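Local coordinates for hypothetical protein XAC2396 (Xanthomonas axonopodis pv. citri, PDB 2G3W) that is of unknown function but has a compact fold built around a variation of the PD-(D/E)XK nuclease motif, at residues F47-D52 and R130-D135; R93-C96 and E101-V104; A111-W116 and M175-P180; D158-M163 and S169-P174. All blocks are in the same frame, centred on the assembly; numbering follows the deposited sequence. Where two conformers were deposited one is given.

Contact 1. Residues F47-D52 and R130-D135; sequences FALFAD and RVIELD
Phe50 and Leu49, at the end of helix 37-49, reach across to Arg130 and Ile132 of strand 129-133, a helix-on-sheet contact inside the fold built around a variation of the PD-(D/E)XK nuclease motif. The backbones stay well apart, with Leu49 CA and Ile132 CA 10.9 Å from each other, and long side chains fill the distance. Phe50 gives up the most surface. It is the first residue to leave helical backbone angles, and its ring points at the strand. CG lies beside the backbone N (chi1 -69°), and at the far end of the ring CZ comes within 3.8 Å of Arg130 CD. That methylene meets the ring at its edge and in its plane, with Phe50 CE1 4.0 Å from the same Arg130 CD. The contact is therefore between hydrocarbon parts. The guanidinium plane is turned 53° against the ring. An arginine suits this place because its chain serves both needs: three methylenes offer apolar surface, while a bend at chi3 (-65°) leads on to NE, which makes a salt bridge with Glu101 OE2. Val103 and Ile105 of strand 101-106 also touch the Phe50 ring, so an aromatic here spans two adjacent strands. Ile132, two residues along from Arg130, points to the same face of the sheet and is buried. Its branched side chain extends toward the helix end and meets the leucine methyl to methyl, with Ile132 CD1 and Leu49 CD1 4.1 Å apart.

Contact 2. Residues R93-C96 and E101-V104; sequences RKAC and EAVV
The flat group that meets the strand is the peptide joining Ala95 to Cys96: the methyl of Ala102 stands almost straight over one of its faces, with Ala102 CB 3.8 Å from Ala95 C. The same methyl touches two side chains of the helix. Ala95 CB lies 3.8 Å from Ala102 CB, the two methyls meeting side against side, and Cys96 SG approaches Ala102 CB to 3.9 Å. The sulfur reaches it because chi1 of -81° sets SG beside the backbone N of its own residue, opposite the carbonyl carbon. Small residues suit this place, since the backbones come very close, with Cys96 CA only 5.3 Å from Ala102 CA. A single methyl thus fills the gap, and it meets the helix through apolar packing. Its strand neighbours Glu101 and Val103 point away from the helix. The cysteine carbonyl, near the helix end, accepts a hydrogen bond from Asn128 ND2. Helix 89-98 is the crossover of a beta-alpha-beta unit whose parallel strands 78-84 and 101-106 lie side by side in the sheet; Ala95 also touches Trp81 on the first strand, and Cys96 reaches Leu129 on strand 129-133, the neighbour on the other side of strand 101-106.

Contact 3. Residues A111-W116 and M175-P180; sequences ATETWW and MVRQAP
All three nitrogens of the Arg177 guanidinium, which lies just beyond the CG end of the Trp116 indole, have partners. Arg177 NE donates to a water oxygen 3.0 Å away, and that water makes a weak bond to Thr112 O on the helix. NH2 forms a salt bridge with Glu133 OE1, and NH1 bonds Tyr22 O of the second subunit. Glu113 carries a further opposite charge, but its OE2 stays 4.6 Å from Arg177 NH2, close enough perhaps to add to the field round the arginine. Held in this way, the guanidinium lies nearly parallel to the indole, the planes only 7° apart, with Trp116 CG over one face and CG of Met175, a selenomethionine, over the other. The aliphatic part packs as well. A bend at chi2 (-75°) lays the methylenes along the ring, and Arg177 CB makes a CH-pi contact 3.6 Å from the centroid of the six-membered ring of Trp116, 9° off its normal. Tryptophan suits the place because its broad face takes the three methylenes of the arginine, from CB over the six-membered ring to CD near CG. Its edge is used too: Gln178 OE1 lies near the ring plane, 3.7 Å from Trp116 CH2, with the amide turned steeply to the indole. That oxygen accepts from Asn24 ND2 of the second subunit, and Gln178 NE2 donates to Met123 O. Arg177 and Gln178 both face Val131 and form a classic beta bulge. Helix 110-123 is thereby packed against the bulged segment at the end of strand 168-176, beside strand 129-133 and at the boundary with the second subunit.

Contact 4. Residues D158-M163 and S169-P174; sequences DGEVQM and SVTLTP
Gln162 and Ser169 clasp each other across the antiparallel hairpin of strands 160-165 and 168-176. From CB the glutamine chain passes Thr171, its non-hydrogen-bonded partner: Gln162 CB and then CG lie near Thr171 OG1, CG at 3.6 Å. CD has both hydroxyl oxygens near it, Ser169 OG and Thr171 OG1. At the tip, Gln162 NE2 donates to Ser169 OG at 3.0 Å, with an angle of 169° and the oxygen close to the amide plane. The extended chain suits a residue that must reach diagonally along the neighbouring strand, and polar groups suit this outward face. Two hydrogen-bonded pairs, Val161 with Leu172 and Met163 with Val170, flank the glutamine; Val161 N to Leu172 O is 2.8 Å, while Val170 N to Met163 O stretches to 3.3 Å. Their apolar side chains share the inner face, which helices 37-49 and 136-143 cover. There Val161 CG1, placed between the backbone N and carbonyl carbon (chi1 56°), packs 3.8 Å from Leu172 CG and also touches the Pro174 ring. Gly159, with a positive phi readily adopted by glycine, leads into the strand, and a water bridges the hairpin's open end, donating to Gly159 O at 2.6 Å and to Pro174 O at 2.7 Å.

How the contacts relate
From the N terminus, residues 47-52 open the loop that contact 1 later closes. Inside it, contact 2 closes a much shorter one, where helix 89-98 returns to the sheet through strand 101-106. Residues 111-116 then open contact 3 before 130-135 close contact 1, so these two cross. Contact 4, the local hairpin, is nested within the loop of contact 3, which 175-180 close directly after it. Strands 101-106, 129-133, 168-176 and 160-165 stand in that order in the sheet, so contact 1 lies between contacts 2 and 4, whose centres are about 24 Å apart on opposite sides of the chain's centre. Contacts 1 and 3 meet along the neighbouring strands 129-133 and 168-176.

Contact 1. Residues F47-D52 and R130-D135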
loop_
_atom_site.group_PDB
_atom_site.type_symbol
_atom_site.label_atom_id
_atom_site.label_comp_id
_atom_site.label_asym_id
_atom_site.label_seq_id
_atom_site.Cartn_x
_atom_site.Cartn_y
_atom_site.Cartn_z
ATOM N N PHE A 47 -15.664 -10.391 1.624
ATOM C CA PHE A 47 -15.478 -11.715 2.144
ATOM C C PHE A 47 -14.292 -12.399 1.428
ATOM O O PHE A 47 -13.398 -12.952 2.076
ATOM C CB PHE A 47 -16.793 -12.528 2.062
ATOM C CG PHE A 47 -16.728 -13.822 2.836
ATOM C CD1 PHE A 47 -15.988 -14.874 2.355
ATOM C CD2 PHE A 47 -17.375 -13.961 4.067
ATOM C CE1 PHE A 47 -15.880 -16.081 3.070
ATOM C CE2 PHE A 47 -17.296 -15.186 4.786
ATOM C CZ PHE A 47 -16.538 -16.224 4.286
ATOM N N ALA A 48 -14.253 -12.319 0.099
ATOM C CA ALA A 48 -13.187 -12.950 -0.666
ATOM C C ALA A 48 -11.813 -12.363 -0.379
ATOM O O ALA A 48 -10.808 -13.106 -0.381
ATOM C CB ALA A 48 -13.495 -12.902 -2.159
ATOM N N LEU A 49 -11.742 -11.052 -0.145
ATOM C CA LEU A 49 -10.456 -10.414 0.188
ATOM C C LEU A 49 -9.900 -10.865 1.553
ATOM O O LEU A 49 -8.692 -10.897 1.755
ATOM C CB LEU A 49 -10.539 -8.881 0.105
ATOM C CG LEU A 49 -10.881 -8.286 -1.279
ATOM C CD1 LEU A 49 -10.918 -6.746 -1.231
ATOM C CD2 LEU A 49 -9.886 -8.794 -2.320
ATOM N N PHE A 50 -10.790 -11.238 2.462
ATOM C CA PHE A 50 -10.425 -11.521 3.845
ATOM C C PHE A 50 -10.807 -12.929 4.307
ATOM O O PHE A 50 -10.860 -13.187 5.504
ATOM C CB PHE A 50 -11.061 -10.460 4.760
ATOM C CG PHE A 50 -10.450 -9.113 4.581
ATOM C CD1 PHE A 50 -9.217 -8.823 5.161
ATOM C CD2 PHE A 50 -11.041 -8.174 3.743
ATOM C CE1 PHE A 50 -8.616 -7.638 4.943
ATOM C CE2 PHE A 50 -10.443 -6.975 3.524
ATOM C CZ PHE A 50 -9.228 -6.693 4.135
ATOM N N ALA A 51 -11.054 -13.831 3.350
ATOM C CA ALA A 51 -11.794 -15.053 3.588
ATOM C C ALA A 51 -11.096 -15.978 4.563
ATOM O O ALA A 51 -9.877 -16.208 4.480
ATOM C CB ALA A 51 -12.080 -15.782 2.274
ATOM N N ASP A 52 -11.911 -16.534 5.451
ATOM C CA ASP A 52 -11.461 -17.319 6.571
ATOM C C ASP A 52 -12.554 -18.325 6.845
ATOM O O ASP A 52 -13.714 -18.068 6.526
ATOM C CB ASP A 52 -11.367 -16.393 7.772
ATOM C CG ASP A 52 -10.511 -16.943 8.857
ATOM O OD1 ASP A 52 -11.075 -17.472 9.831
ATOM O OD2 ASP A 52 -9.275 -16.840 8.739
ATOM N N ARG A 130 -6.957 -0.677 8.821
ATOM C CA ARG A 130 -6.673 -0.858 7.399
ATOM C C ARG A 130 -7.731 -0.108 6.580
ATOM O O ARG A 130 -8.933 -0.294 6.789
ATOM C CB ARG A 130 -6.696 -2.374 7.056
ATOM C CG ARG A 130 -6.439 -2.699 5.583
ATOM C CD ARG A 130 -6.534 -4.252 5.349
ATOM N NE ARG A 130 -5.449 -4.882 6.090
ATOM C CZ ARG A 130 -4.181 -4.948 5.685
ATOM N NH1 ARG A 130 -3.794 -4.440 4.512
ATOM N NH2 ARG A 130 -3.297 -5.501 6.468
ATOM N N VAL A 131 -7.315 0.768 5.674
ATOM C CA VAL A 131 -8.272 1.480 4.845
ATOM C C VAL A 131 -7.952 1.116 3.420
ATOM O O VAL A 131 -6.788 1.209 2.979
ATOM C CB VAL A 131 -8.230 3.044 5.034
ATOM C CG1 VAL A 131 -9.246 3.728 4.033
ATOM C CG2 VAL A 131 -8.566 3.416 6.474
ATOM N N ILE A 132 -8.964 0.613 2.717
ATOM C CA ILE A 132 -8.808 0.340 1.295
ATOM C C ILE A 132 -9.873 1.044 0.456
ATOM O O ILE A 132 -10.990 1.344 0.940
ATOM C CB ILE A 132 -8.751 -1.158 0.960
ATOM C CG1 ILE A 132 -10.096 -1.797 1.029
ATOM C CG2 ILE A 132 -7.696 -1.958 1.836
ATOM C CD1 ILE A 132 -10.142 -3.003 0.155
ATOM N N GLU A 133 -9.506 1.344 -0.787
ATOM C CA GLU A 133 -10.442 1.984 -1.707
ATOM C C GLU A 133 -10.533 1.144 -2.977
ATOM O O GLU A 133 -9.504 0.746 -3.537
ATOM C CB GLU A 133 -10.006 3.392 -2.079
ATOM C CG GLU A 133 -10.889 3.914 -3.198
ATOM C CD GLU A 133 -10.765 5.386 -3.434
ATOM O OE1 GLU A 133 -9.970 6.047 -2.737
ATOM O OE2 GLU A 133 -11.501 5.901 -4.311
ATOM N N LEU A 134 -11.771 0.898 -3.403
ATOM C CA LEU A 134 -12.054 0.214 -4.653
ATOM C C LEU A 134 -12.592 1.216 -5.673
ATOM O O LEU A 134 -13.383 2.081 -5.330
ATOM C CB LEU A 134 -13.118 -0.842 -4.403
ATOM C CG LEU A 134 -12.888 -1.770 -3.213
ATOM C CD1 LEU A 134 -14.116 -2.739 -3.024
ATOM C CD2 LEU A 134 -11.566 -2.545 -3.382
ATOM N N ASP A 135 -12.184 1.062 -6.927
ATOM C CA ASP A 135 -12.655 1.907 -8.022
ATOM C C ASP A 135 -14.166 1.780 -8.137
ATOM O O ASP A 135 -14.676 0.665 -8.260
ATOM C CB ASP A 135 -12.007 1.448 -9.326
ATOM C CG ASP A 135 -12.427 2.316 -10.535
ATOM O OD1 ASP A 135 -13.509 2.083 -11.080
ATOM O OD2 ASP A 135 -11.677 3.234 -10.929
#

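Contact 2. Residues R93-C96 and E101-V104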
loop_
_atom_site.group_PDB
_atom_site.type_symbol
_atom_site.label_atom_id
_atom_site.label_comp_id
_atom_site.label_asym_id
_atom_site.label_seq_id
_atom_site.Cartn_x
_atom_site.Cartn_y
_atom_site.Cartn_z
ATOM N N ARG A 93 -13.575 5.248 15.123
ATOM C CA ARG A 93 -12.960 5.161 16.438
ATOM C C ARG A 93 -13.377 3.893 17.169
ATOM O O ARG A 93 -12.536 3.197 17.719
ATOM C CB ARG A 93 -13.289 6.390 17.284
ATOM C CG ARG A 93 -12.349 6.564 18.452
ATOM C CD ARG A 93 -12.847 7.595 19.438
ATOM N NE ARG A 93 -14.213 7.350 19.912
ATOM C CZ ARG A 93 -14.581 6.348 20.708
ATOM N NH1 ARG A 93 -13.695 5.445 21.119
ATOM N NH2 ARG A 93 -15.847 6.242 21.090
ATOM N N LYS A 94 -14.684 3.624 17.173
ATOM C CA LYS A 94 -15.279 2.442 17.794
ATOM C C LYS A 94 -14.662 1.152 17.247
ATOM O O LYS A 94 -14.265 0.258 18.019
ATOM C CB LYS A 94 -16.793 2.416 17.540
ATOM C CG LYS A 94 -17.511 1.161 18.123
ATOM C CD LYS A 94 -18.793 0.760 17.367
ATOM N N ALA A 95 -14.576 1.045 15.921
ATOM C CA ALA A 95 -14.080 -0.209 15.347
ATOM C C ALA A 95 -12.620 -0.481 15.777
ATOM O O ALA A 95 -12.287 -1.601 16.161
ATOM C CB ALA A 95 -14.232 -0.202 13.836
ATOM N N CYS A 96 -11.766 0.554 15.784
ATOM C CA CYS A 96 -10.367 0.360 16.176
ATOM C C CYS A 96 -10.228 0.010 17.649
ATOM O O CYS A 96 -9.328 -0.756 18.072
ATOM C CB CYS A 96 -9.522 1.590 15.837
ATOM S SG CYS A 96 -9.010 1.618 14.089
ATOM N N GLU A 101 -8.067 -5.821 14.573
ATOM C CA GLU A 101 -7.869 -5.111 13.320
ATOM C C GLU A 101 -9.225 -4.589 12.854
ATOM O O GLU A 101 -10.212 -5.307 12.922
ATOM C CB GLU A 101 -7.264 -6.025 12.237
ATOM C CG GLU A 101 -6.962 -5.243 10.895
ATOM C CD GLU A 101 -6.341 -6.113 9.765
ATOM O OE1 GLU A 101 -5.485 -6.972 10.033
ATOM O OE2 GLU A 101 -6.697 -5.908 8.586
ATOM N N ALA A 102 -9.261 -3.326 12.412
ATOM C CA ALA A 102 -10.454 -2.734 11.838
ATOM C C ALA A 102 -10.142 -2.462 10.392
ATOM O O ALA A 102 -8.992 -2.114 10.063
ATOM C CB ALA A 102 -10.820 -1.435 12.565
ATOM N N VAL A 103 -11.138 -2.643 9.529
ATOM C CA VAL A 103 -10.999 -2.370 8.088
ATOM C C VAL A 103 -12.162 -1.501 7.620
ATOM O O VAL A 103 -13.325 -1.785 7.929
ATOM C CB VAL A 103 -10.996 -3.707 7.274
ATOM C CG1 VAL A 103 -10.683 -3.490 5.754
ATOM C CG2 VAL A 103 -9.996 -4.735 7.917
ATOM N N VAL A 104 -11.849 -0.451 6.872
ATOM C CA VAL A 104 -12.834 0.318 6.157
ATOM C C VAL A 104 -12.601 0.046 4.669
ATOM O O VAL A 104 -11.484 0.171 4.187
ATOM C CB VAL A 104 -12.630 1.821 6.455
ATOM C CG1 VAL A 104 -13.556 2.718 5.565
ATOM C CG2 VAL A 104 -12.877 2.074 7.882
#

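Contact 3. Residues A111-W116 and M175-P180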
loop_
_atom_site.group_PDB
_atom_site.type_symbol
_atom_site.label_atom_id
_atom_site.label_comp_id
_atom_site.label_asym_id
_atom_site.label_seq_id
_atom_site.Cartn_x
_atom_site.Cartn_y
_atom_site.Cartn_z
ATOM N N ALA A 111 -16.125 10.954 -3.754
ATOM C CA ALA A 111 -16.491 11.086 -2.342
ATOM C C ALA A 111 -15.480 10.386 -1.432
ATOM O O ALA A 111 -15.149 10.887 -0.350
ATOM C CB ALA A 111 -17.874 10.516 -2.108
ATOM N N THR A 112 -15.043 9.203 -1.844
ATOM C CA THR A 112 -14.091 8.424 -1.075
ATOM C C THR A 112 -12.681 9.039 -1.084
ATOM O O THR A 112 -12.010 9.032 -0.058
ATOM C CB THR A 112 -14.044 6.972 -1.559
ATOM O OG1 THR A 112 -15.360 6.396 -1.490
ATOM C CG2 THR A 112 -13.093 6.146 -0.700
ATOM N N GLU A 113 -12.241 9.564 -2.227
ATOM C CA GLU A 113 -10.977 10.329 -2.279
ATOM C C GLU A 113 -11.039 11.605 -1.424
ATOM O O GLU A 113 -10.118 11.904 -0.672
ATOM C CB GLU A 113 -10.623 10.713 -3.716
ATOM C CG GLU A 113 -9.380 11.642 -3.787
ATOM C CD GLU A 113 -8.868 11.832 -5.190
ATOM O OE1 GLU A 113 -9.605 12.418 -6.020
ATOM O OE2 GLU A 113 -7.732 11.390 -5.463
ATOM N N THR A 114 -12.130 12.348 -1.530
ATOM C CA THR A 114 -12.301 13.537 -0.700
ATOM C C THR A 114 -12.329 13.199 0.804
ATOM O O THR A 114 -11.636 13.845 1.602
ATOM C CB THR A 114 -13.518 14.341 -1.123
ATOM O OG1 THR A 114 -14.690 13.534 -0.954
ATOM C CG2 THR A 114 -13.375 14.725 -2.574
ATOM N N TRP A 115 -13.081 12.173 1.163
ATOM C CA TRP A 115 -13.096 11.623 2.524
ATOM C C TRP A 115 -11.662 11.293 3.009
ATOM O O TRP A 115 -11.227 11.747 4.075
ATOM C CB TRP A 115 -13.978 10.382 2.589
ATOM C CG TRP A 115 -13.934 9.648 3.911
ATOM C CD1 TRP A 115 -14.643 9.941 5.042
ATOM C CD2 TRP A 115 -13.181 8.458 4.207
ATOM N NE1 TRP A 115 -14.353 9.023 6.037
ATOM C CE2 TRP A 115 -13.458 8.108 5.550
ATOM C CE3 TRP A 115 -12.265 7.696 3.486
ATOM C CZ2 TRP A 115 -12.870 7.007 6.177
ATOM C CZ3 TRP A 115 -11.670 6.587 4.119
ATOM C CH2 TRP A 115 -11.973 6.266 5.452
ATOM N N TRP A 116 -10.916 10.573 2.199
ATOM C CA TRP A 116 -9.529 10.287 2.588
ATOM C C TRP A 116 -8.692 11.536 2.823
ATOM O O TRP A 116 -8.097 11.703 3.877
ATOM C CB TRP A 116 -8.830 9.348 1.589
ATOM C CG TRP A 116 -7.395 9.177 2.000
ATOM C CD1 TRP A 116 -6.297 9.805 1.474
ATOM C CD2 TRP A 116 -6.939 8.411 3.108
ATOM N NE1 TRP A 116 -5.155 9.412 2.173
ATOM C CE2 TRP A 116 -5.539 8.581 3.198
ATOM C CE3 TRP A 116 -7.584 7.579 4.041
ATOM C CZ2 TRP A 116 -4.761 7.924 4.175
ATOM C CZ3 TRP A 116 -6.814 6.945 5.028
ATOM C CH2 TRP A 116 -5.411 7.134 5.085
HETATM N N MSE A 175 -6.886 -0.174 -3.558
HETATM C CA MSE A 175 -5.873 0.773 -3.158
HETATM C C MSE A 175 -5.760 0.787 -1.621
HETATM O O MSE A 175 -6.718 1.036 -0.928
HETATM C CB MSE A 175 -6.123 2.173 -3.784
HETATM C CG MSE A 175 -5.370 3.312 -3.099
HETATM SE SE MSE A 175 -3.450 3.206 -3.389
HETATM C CE MSE A 175 -2.936 4.608 -2.025
ATOM N N VAL A 176 -4.568 0.516 -1.103
ATOM C CA VAL A 176 -4.386 0.510 0.344
ATOM C C VAL A 176 -3.998 1.928 0.826
ATOM O O VAL A 176 -2.877 2.375 0.600
ATOM C CB VAL A 176 -3.350 -0.528 0.760
ATOM C CG1 VAL A 176 -3.238 -0.579 2.272
ATOM C CG2 VAL A 176 -3.749 -1.926 0.199
ATOM N N ARG A 177 -4.946 2.643 1.429
ATOM C CA ARG A 177 -4.690 3.949 2.025
ATOM C C ARG A 177 -3.944 3.856 3.351
ATOM O O ARG A 177 -3.230 4.758 3.719
ATOM C CB ARG A 177 -6.025 4.680 2.267
ATOM C CG ARG A 177 -6.873 4.883 1.002
ATOM C CD ARG A 177 -6.305 5.987 0.140
ATOM N NE ARG A 177 -7.247 6.412 -0.922
ATOM C CZ ARG A 177 -6.900 7.179 -1.953
ATOM N NH1 ARG A 177 -5.644 7.595 -2.074
ATOM N NH2 ARG A 177 -7.796 7.540 -2.872
ATOM N N GLN A 178 -4.157 2.787 4.105
ATOM C CA GLN A 178 -3.493 2.638 5.396
ATOM C C GLN A 178 -3.495 1.167 5.733
ATOM O O GLN A 178 -4.468 0.509 5.432
ATOM C CB GLN A 178 -4.270 3.403 6.473
ATOM C CG GLN A 178 -3.490 3.523 7.795
ATOM C CD GLN A 178 -4.027 4.577 8.750
ATOM O OE1 GLN A 178 -4.360 5.673 8.335
ATOM N NE2 GLN A 178 -4.056 4.255 10.047
ATOM N N ALA A 179 -2.421 0.647 6.329
ATOM C CA ALA A 179 -2.425 -0.739 6.805
ATOM C C ALA A 179 -1.762 -0.789 8.176
ATOM O O ALA A 179 -0.878 0.022 8.435
ATOM C CB ALA A 179 -1.702 -1.650 5.806
ATOM N N PRO A 180 -2.193 -1.715 9.072
ATOM C CA PRO A 180 -1.495 -1.877 10.360
ATOM C C PRO A 180 0.009 -2.154 10.216
ATOM O O PRO A 180 0.425 -2.810 9.266
ATOM C CB PRO A 180 -2.159 -3.113 10.998
ATOM C CG PRO A 180 -3.435 -3.323 10.286
ATOM C CD PRO A 180 -3.378 -2.588 8.952
HETATM O O HOH W 1 -9.928 6.299 0.466
#

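Contact 4. Residues D158-M163 and S169-P174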
loop_
_atom_site.group_PDB
_atom_site.type_symbol
_atom_site.label_atom_id
_atom_site.label_comp_id
_atom_site.label_asym_id
_atom_site.label_seq_id
_atom_site.Cartn_x
_atom_site.Cartn_y
_atom_site.Cartn_z
ATOM N N ASP A 158 -0.564 -10.400 -6.788
ATOM C CA ASP A 158 0.110 -9.093 -6.836
ATOM C C ASP A 158 -0.804 -7.890 -6.507
ATOM O O ASP A 158 -0.681 -6.823 -7.109
ATOM C CB ASP A 158 0.801 -8.896 -8.191
ATOM C CG ASP A 158 1.898 -9.912 -8.432
ATOM O OD1 ASP A 158 2.473 -10.399 -7.432
ATOM O OD2 ASP A 158 2.180 -10.217 -9.614
ATOM N N GLY A 159 -1.712 -8.080 -5.553
ATOM C CA GLY A 159 -2.644 -7.036 -5.113
ATOM C C GLY A 159 -3.825 -6.786 -6.038
ATOM O O GLY A 159 -4.654 -5.905 -5.785
ATOM N N GLU A 160 -3.909 -7.571 -7.101
ATOM C CA GLU A 160 -4.978 -7.460 -8.071
ATOM C C GLU A 160 -6.008 -8.571 -7.840
ATOM O O GLU A 160 -5.650 -9.720 -7.545
ATOM C CB GLU A 160 -4.380 -7.561 -9.468
ATOM C CG GLU A 160 -5.372 -7.548 -10.576
ATOM C CD GLU A 160 -4.723 -7.597 -11.930
ATOM O OE1 GLU A 160 -4.286 -8.687 -12.361
ATOM O OE2 GLU A 160 -4.678 -6.542 -12.584
ATOM N N VAL A 161 -7.285 -8.231 -7.965
ATOM C CA VAL A 161 -8.345 -9.208 -7.741
ATOM C C VAL A 161 -9.220 -9.319 -8.979
ATOM O O VAL A 161 -9.628 -8.308 -9.549
ATOM C CB VAL A 161 -9.176 -8.904 -6.431
ATOM C CG1 VAL A 161 -9.744 -7.520 -6.456
ATOM C CG2 VAL A 161 -10.284 -9.973 -6.187
ATOM N N GLN A 162 -9.461 -10.557 -9.399
ATOM C CA GLN A 162 -10.424 -10.891 -10.450
ATOM C C GLN A 162 -11.573 -11.711 -9.879
ATOM O O GLN A 162 -11.360 -12.698 -9.173
ATOM C CB GLN A 162 -9.771 -11.662 -11.623
ATOM C CG GLN A 162 -10.778 -11.983 -12.744
ATOM C CD GLN A 162 -10.217 -12.761 -13.937
ATOM O OE1 GLN A 162 -9.093 -13.276 -13.912
ATOM N NE2 GLN A 162 -11.022 -12.854 -14.993
HETATM N N MSE A 163 -12.795 -11.291 -10.208
HETATM C CA MSE A 163 -13.995 -11.998 -9.840
HETATM C C MSE A 163 -14.583 -12.539 -11.125
HETATM O O MSE A 163 -15.143 -11.782 -11.941
HETATM C CB MSE A 163 -14.966 -11.042 -9.173
HETATM C CG MSE A 163 -14.502 -10.595 -7.788
HETATM SE SE MSE A 163 -15.201 -11.775 -6.425
HETATM C CE MSE A 163 -16.958 -11.049 -6.454
ATOM N N SER A 169 -17.037 -10.823 -15.947
ATOM C CA SER A 169 -15.860 -10.689 -15.107
ATOM C C SER A 169 -15.615 -9.224 -14.775
ATOM O O SER A 169 -16.014 -8.326 -15.528
ATOM C CB SER A 169 -14.636 -11.301 -15.795
ATOM O OG SER A 169 -13.516 -11.266 -14.927
ATOM N N VAL A 170 -15.000 -9.000 -13.620
ATOM C CA VAL A 170 -14.513 -7.685 -13.190
ATOM C C VAL A 170 -13.167 -7.906 -12.526
ATOM O O VAL A 170 -13.036 -8.802 -11.681
ATOM C CB VAL A 170 -15.467 -7.023 -12.160
ATOM C CG1 VAL A 170 -14.895 -5.658 -11.649
ATOM C CG2 VAL A 170 -16.871 -6.856 -12.739
ATOM N N THR A 171 -12.179 -7.097 -12.922
ATOM C CA THR A 171 -10.845 -7.080 -12.321
ATOM C C THR A 171 -10.560 -5.685 -11.797
ATOM O O THR A 171 -10.812 -4.674 -12.468
ATOM C CB THR A 171 -9.716 -7.493 -13.331
ATOM O OG1 THR A 171 -10.059 -8.716 -13.969
ATOM C CG2 THR A 171 -8.374 -7.689 -12.637
ATOM N N LEU A 172 -10.064 -5.641 -10.578
ATOM C CA LEU A 172 -9.688 -4.382 -9.931
ATOM C C LEU A 172 -8.501 -4.555 -8.984
ATOM O O LEU A 172 -8.218 -5.655 -8.528
ATOM C CB LEU A 172 -10.877 -3.801 -9.185
ATOM C CG LEU A 172 -11.447 -4.537 -7.975
ATOM C CD1 LEU A 172 -12.172 -3.548 -7.097
ATOM C CD2 LEU A 172 -12.404 -5.629 -8.388
ATOM N N THR A 173 -7.817 -3.450 -8.702
ATOM C CA THR A 173 -6.677 -3.422 -7.807
ATOM C C THR A 173 -7.040 -2.522 -6.638
ATOM O O THR A 173 -7.090 -1.292 -6.798
ATOM C CB THR A 173 -5.494 -2.812 -8.491
ATOM O OG1 THR A 173 -5.237 -3.553 -9.679
ATOM C CG2 THR A 173 -4.242 -2.818 -7.580
ATOM N N PRO A 174 -7.334 -3.131 -5.478
ATOM C CA PRO A 174 -7.688 -2.321 -4.305
ATOM C C PRO A 174 -6.552 -1.397 -3.919
ATOM O O PRO A 174 -5.379 -1.773 -4.028
ATOM C CB PRO A 174 -7.960 -3.356 -3.227
ATOM C CG PRO A 174 -8.367 -4.628 -4.046
ATOM C CD PRO A 174 -7.426 -4.573 -5.205
HETATM O O HOH W 2 -3.939 -4.060 -4.066
#